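Local coordinates for clostripain-related protein (Bacteroides thetaiotaomicron, PDB 6N9J), which is a secreted clan CD cysteine protease of the clostripain (C11) family, which cleaves peptide bonds with an active-site cysteine, at residues G9-L14 with A102-V107; N91-A96 with L147-H152. All coordinates share one frame; numbering follows the deposited sequence.

Contact 1: G9-L14 with A102-V107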
loop_
_atom_site.group_PDB
_atom_site.type_symbol
_atom_site.label_atom_id
_atom_site.label_comp_id
_atom_site.label_asym_id
_atom_site.label_seq_id
_atom_site.Cartn_x
_atom_site.Cartn_y
_atom_site.Cartn_z
ATOM N N GLY A 9 1.759 -23.421 9.938
ATOM C CA GLY A 9 2.885 -23.151 9.072
ATOM C C GLY A 9 3.809 -22.146 9.739
ATOM O O GLY A 9 3.527 -21.647 10.833
ATOM N N SER A 10 4.926 -21.850 9.092
ATOM C CA SER A 10 5.791 -20.803 9.593
ATOM C C SER A 10 5.112 -19.464 9.303
ATOM O O SER A 10 5.110 -18.577 10.144
ATOM C CB SER A 10 7.185 -20.883 8.962
ATOM O OG SER A 10 7.131 -20.618 7.568
ATOM N N ARG A 11 4.494 -19.337 8.131
ATOM C CA ARG A 11 3.802 -18.100 7.783
ATOM C C ARG A 11 2.583 -18.306 6.886
ATOM O O ARG A 11 2.587 -19.138 5.988
ATOM C CB ARG A 11 4.768 -17.117 7.104
ATOM C CG ARG A 11 4.182 -15.724 6.884
ATOM C CD ARG A 11 5.222 -14.745 6.351
ATOM N NE ARG A 11 6.375 -14.641 7.236
ATOM C CZ ARG A 11 7.598 -14.317 6.833
ATOM N NH1 ARG A 11 7.835 -14.061 5.552
ATOM N NH2 ARG A 11 8.583 -14.260 7.711
ATOM N N THR A 12 1.541 -17.525 7.162
ATOM C CA THR A 12 0.375 -17.400 6.303
ATOM C C THR A 12 0.282 -15.977 5.743
ATOM O O THR A 12 0.169 -15.011 6.504
ATOM C CB THR A 12 -0.931 -17.722 7.062
ATOM O OG1 THR A 12 -0.946 -19.104 7.450
ATOM C CG2 THR A 12 -2.145 -17.445 6.188
ATOM N N VAL A 13 0.333 -15.848 4.420
ATOM C CA VAL A 13 0.106 -14.558 3.775
ATOM C C VAL A 13 -1.199 -14.598 3.013
ATOM O O VAL A 13 -1.414 -15.488 2.188
ATOM C CB VAL A 13 1.247 -14.165 2.802
ATOM C CG1 VAL A 13 0.945 -12.802 2.138
ATOM C CG2 VAL A 13 2.580 -14.118 3.529
ATOM N N LEU A 14 -2.070 -13.634 3.306
ATOM C CA LEU A 14 -3.306 -13.457 2.574
ATOM C C LEU A 14 -3.174 -12.360 1.509
ATOM O O LEU A 14 -2.815 -11.222 1.826
ATOM C CB LEU A 14 -4.446 -13.108 3.539
ATOM C CG LEU A 14 -5.769 -12.670 2.892
ATOM C CD1 LEU A 14 -6.384 -13.835 2.094
ATOM C CD2 LEU A 14 -6.746 -12.175 3.948
ATOM N N ALA A 102 -0.399 -19.666 11.916
ATOM C CA ALA A 102 1.025 -19.773 11.641
ATOM C C ALA A 102 1.830 -19.025 12.698
ATOM O O ALA A 102 1.265 -18.372 13.579
ATOM C CB ALA A 102 1.334 -19.238 10.248
ATOM N N ASP A 103 3.149 -19.118 12.612
ATOM C CA ASP A 103 3.997 -18.391 13.542
ATOM C C ASP A 103 4.102 -16.903 13.183
ATOM O O ASP A 103 4.335 -16.069 14.055
ATOM C CB ASP A 103 5.380 -19.031 13.595
ATOM C CG ASP A 103 5.331 -20.444 14.116
ATOM O OD1 ASP A 103 4.595 -20.682 15.105
ATOM O OD2 ASP A 103 6.000 -21.316 13.523
ATOM N N SER A 104 3.929 -16.576 11.905
ATOM C CA SER A 104 3.957 -15.186 11.465
ATOM C C SER A 104 2.926 -14.951 10.363
ATOM O O SER A 104 2.459 -15.897 9.727
ATOM C CB SER A 104 5.353 -14.797 10.982
ATOM O OG SER A 104 5.725 -15.576 9.865
ATOM N N TYR A 105 2.569 -13.689 10.147
ATOM C CA TYR A 105 1.501 -13.336 9.209
ATOM C C TYR A 105 1.850 -12.130 8.335
ATOM O O TYR A 105 2.547 -11.203 8.774
ATOM C CB TYR A 105 0.212 -13.048 9.959
ATOM C CG TYR A 105 -0.300 -14.215 10.772
ATOM C CD1 TYR A 105 -1.126 -15.174 10.194
ATOM C CD2 TYR A 105 0.030 -14.353 12.116
ATOM C CE1 TYR A 105 -1.608 -16.251 10.931
ATOM C CE2 TYR A 105 -0.451 -15.421 12.869
ATOM C CZ TYR A 105 -1.269 -16.368 12.269
ATOM O OH TYR A 105 -1.752 -17.433 12.999
ATOM N N GLY A 106 1.372 -12.165 7.097
ATOM C CA GLY A 106 1.487 -11.044 6.187
ATOM C C GLY A 106 0.183 -10.867 5.433
ATOM O O GLY A 106 -0.659 -11.783 5.397
ATOM N N VAL A 107 0.011 -9.699 4.824
ATOM C CA VAL A 107 -1.200 -9.423 4.054
ATOM C C VAL A 107 -0.900 -8.447 2.922
ATOM O O VAL A 107 -0.060 -7.545 3.066
ATOM C CB VAL A 107 -2.338 -8.866 4.955
ATOM C CG1 VAL A 107 -1.955 -7.520 5.547
ATOM C CG2 VAL A 107 -3.658 -8.761 4.182
#
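Strand 11-14 and strand 105-107 run parallel at 13°, their axes 4.6 Å apart at closest approach, and Thr12 pairs with Tyr105 and Val13 with Gly106. Regular parallel bonding links them. Thr12 N donates to Ser104 O, Gly106 N to Thr12 O at 3.1 Å, and Leu14 N to Gly106 O. Both chains turn a corner just before these strands. There Asp103 N still reaches Gly9 O.

Ser104 ties the corner together. Its OG sits between its own backbone N and carbonyl carbon (chi1 62°). From there it donates to Ser10 O at 3.1 Å. Ser104 N donates to the same Ser10 O at 2.9 Å, so two donors of one residue grip one carbonyl. The hydroxyl oxygen also accepts from Arg11 NE at 2.9 Å, and this bond is nearly straight (165°). Ser104 OG lies at the edge of the guanidinium, close to its plane. Arg11 NH1 bonds to Leu200 O and Ala202 O, and together with the NE bond these hold the guanidinium in place.

On the face carrying Thr12 and Tyr105, the methyl CB of Ala102 packs 3.6 Å from Thr12 OG1. The polar partners of that hydroxyl are Tyr100 O and Asn47 ND2. Tyr105 CD1 approaches Thr12 CB at 4.0 Å. The phenol folds back along its own chain, and its OH accepts from Ala102 N at 2.8 Å. Val13 CG2 lies beside the point where a Gly106 side chain would begin, and CG1 lies against the Gly106 carbonyl.

The pair belongs to the central parallel part of the mixed sheet. Strand 46-53 flanks strand 9-18, and strand 155-159 flanks strand 105-110. Helix 86-99 covers the Thr12, Leu14 and Tyr105 face, the rings of Phe97 and Tyr105 meeting with their planes roughly perpendicular.

Contact 2: N91-A96 with L147-H152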
loop_
_atom_site.group_PDB
_atom_site.type_symbol
_atom_site.label_atom_id
_atom_site.label_comp_id
_atom_site.label_asym_id
_atom_site.label_seq_id
_atom_site.Cartn_x
_atom_site.Cartn_y
_atom_site.Cartn_z
ATOM N N ASN A 91 -15.018 -11.105 8.098
ATOM C CA ASN A 91 -15.360 -12.513 7.892
ATOM C C ASN A 91 -14.281 -13.234 7.080
ATOM O O ASN A 91 -13.885 -14.362 7.411
ATOM C CB ASN A 91 -16.723 -12.641 7.205
ATOM C CG ASN A 91 -17.133 -14.098 6.967
ATOM O OD1 ASN A 91 -17.012 -14.613 5.853
ATOM N ND2 ASN A 91 -17.625 -14.761 8.012
ATOM N N VAL A 92 -13.795 -12.577 6.027
ATOM C CA VAL A 92 -12.712 -13.144 5.234
ATOM C C VAL A 92 -11.492 -13.400 6.106
ATOM O O VAL A 92 -10.913 -14.484 6.058
ATOM C CB VAL A 92 -12.312 -12.225 4.067
ATOM C CG1 VAL A 92 -11.073 -12.771 3.361
ATOM C CG2 VAL A 92 -13.468 -12.065 3.099
ATOM N N PHE A 93 -11.103 -12.394 6.893
ATOM C CA PHE A 93 -9.960 -12.494 7.805
ATOM C C PHE A 93 -10.102 -13.642 8.792
ATOM O O PHE A 93 -9.199 -14.445 8.954
ATOM C CB PHE A 93 -9.784 -11.206 8.616
ATOM C CG PHE A 93 -9.199 -10.052 7.842
ATOM C CD1 PHE A 93 -8.608 -10.244 6.609
ATOM C CD2 PHE A 93 -9.224 -8.768 8.375
ATOM C CE1 PHE A 93 -8.068 -9.179 5.908
ATOM C CE2 PHE A 93 -8.690 -7.693 7.672
ATOM C CZ PHE A 93 -8.105 -7.907 6.438
ATOM N N THR A 94 -11.234 -13.667 9.485
ATOM C CA THR A 94 -11.491 -14.632 10.536
ATOM C C THR A 94 -11.368 -16.052 10.000
ATOM O O THR A 94 -10.736 -16.902 10.615
ATOM C CB THR A 94 -12.882 -14.416 11.147
ATOM O OG1 THR A 94 -12.911 -13.140 11.800
ATOM C CG2 THR A 94 -13.202 -15.497 12.161
ATOM N N THR A 95 -11.951 -16.285 8.832
ATOM C CA THR A 95 -11.891 -17.585 8.174
ATOM C C THR A 95 -10.473 -17.949 7.751
ATOM O O THR A 95 -10.008 -19.064 7.989
ATOM C CB THR A 95 -12.800 -17.616 6.924
ATOM O OG1 THR A 95 -14.145 -17.309 7.298
ATOM C CG2 THR A 95 -12.764 -18.977 6.269
ATOM N N ALA A 96 -9.798 -17.001 7.108
ATOM C CA ALA A 96 -8.475 -17.240 6.554
ATOM C C ALA A 96 -7.457 -17.661 7.617
ATOM O O ALA A 96 -6.718 -18.627 7.431
ATOM C CB ALA A 96 -7.982 -15.995 5.833
ATOM N N LEU A 147 -8.966 -4.830 10.565
ATOM C CA LEU A 147 -7.682 -5.380 10.973
ATOM C C LEU A 147 -7.638 -5.792 12.456
ATOM O O LEU A 147 -6.745 -6.534 12.867
ATOM C CB LEU A 147 -6.574 -4.370 10.680
ATOM C CG LEU A 147 -6.154 -4.241 9.220
ATOM C CD1 LEU A 147 -5.212 -3.054 9.078
ATOM C CD2 LEU A 147 -5.469 -5.494 8.746
ATOM N N SER A 148 -8.607 -5.330 13.245
ATOM C CA SER A 148 -8.598 -5.576 14.685
ATOM C C SER A 148 -8.919 -7.032 15.035
ATOM O O SER A 148 -8.567 -7.492 16.114
ATOM C CB SER A 148 -9.587 -4.649 15.403
ATOM O OG SER A 148 -10.916 -5.149 15.337
ATOM N N VAL A 149 -9.603 -7.739 14.138
ATOM C CA VAL A 149 -9.941 -9.144 14.350
ATOM C C VAL A 149 -8.885 -10.044 13.724
ATOM O O VAL A 149 -8.944 -11.262 13.845
ATOM C CB VAL A 149 -11.316 -9.523 13.747
ATOM C CG1 VAL A 149 -12.406 -8.568 14.224
ATOM C CG2 VAL A 149 -11.241 -9.552 12.230
ATOM N N ALA A 150 -7.933 -9.424 13.036
ATOM C CA ALA A 150 -6.861 -10.144 12.367
ATOM C C ALA A 150 -5.677 -10.320 13.313
ATOM O O ALA A 150 -5.570 -9.616 14.317
ATOM C CB ALA A 150 -6.433 -9.393 11.103
ATOM N N PRO A 151 -4.772 -11.252 12.992
ATOM C CA PRO A 151 -3.521 -11.314 13.752
ATOM C C PRO A 151 -2.637 -10.095 13.490
ATOM O O PRO A 151 -2.875 -9.339 12.535
ATOM C CB PRO A 151 -2.860 -12.587 13.225
ATOM C CG PRO A 151 -3.435 -12.747 11.840
ATOM C CD PRO A 151 -4.852 -12.314 11.976
ATOM N N HIS A 152 -1.628 -9.899 14.331
ATOM C CA HIS A 152 -0.667 -8.837 14.101
ATOM C C HIS A 152 0.244 -9.263 12.956
ATOM O O HIS A 152 0.738 -10.389 12.944
ATOM C CB HIS A 152 0.143 -8.544 15.367
ATOM C CG HIS A 152 1.179 -7.478 15.183
ATOM N ND1 HIS A 152 0.860 -6.142 15.081
ATOM C CD2 HIS A 152 2.524 -7.557 15.056
ATOM C CE1 HIS A 152 1.965 -5.438 14.905
ATOM N NE2 HIS A 152 2.989 -6.275 14.885
#
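Phe93 meets Leu147, Val149 and Ala150 because its CG stands anti to the carbonyl carbon (chi1 -75°), which sends the ring out from helix 86-99 toward the loop. Val149 turns CG2 between its backbone N and carbonyl carbon (chi1 -52° to CG1), and this methyl faces the helix. In the alpha/beta fold of this clan CD peptidase, helix 86-99 packs here against the connection from helix 140-146 to strand 155-159.

The contact is apolar and small. Three residues of the loop touch different parts of Phe93. Leu147 points its CB away from the helix, but its CD2 methyl comes back to 4.0 Å from Phe93 CE2. Ala150 CB lies 4.0 Å from Phe93 CD2. Val149 CG2 comes in at the ring edge, near the ring plane, and is 4.2 Å from Phe93 CB. Phe109 of strand 105-110 touches both Phe93 and Leu147, which joins this cluster to the sheet.

The loop bends through a turn from Leu147 to Ala150, with Ser148 and Val149 at its corner. Ala150 N closes it by donating to Leu147 O at 3.1 Å. Thr94 adds to the more exposed margin. Its hydroxyl is hydrogen-bonded to Lys90 O, one helical turn back, while Val149 CG2 rests 4.0 Å from Thr94 OG1.

Overall arrangement
The centres of contact 1 and contact 2 are 12 Å apart, on the same side of the chain's centre. Their segments alternate in sequence: 9-14, 91-96, 102-107, 147-152. Helix 86-99 leads into strand 105-110, so the middle two are close in the chain. Contact 1 lies within the central sheet, and contact 2 lies in the layer over one of its faces. They touch directly. Leu14 CD2 is 3.8 Å from Phe93 CD1, and Tyr105 CD2 is 3.6 Å from Pro151 CB. The helix and the loop before strand 155-159 thus form one largely apolar layer over the Leu14 and Tyr105 face of the parallel strands.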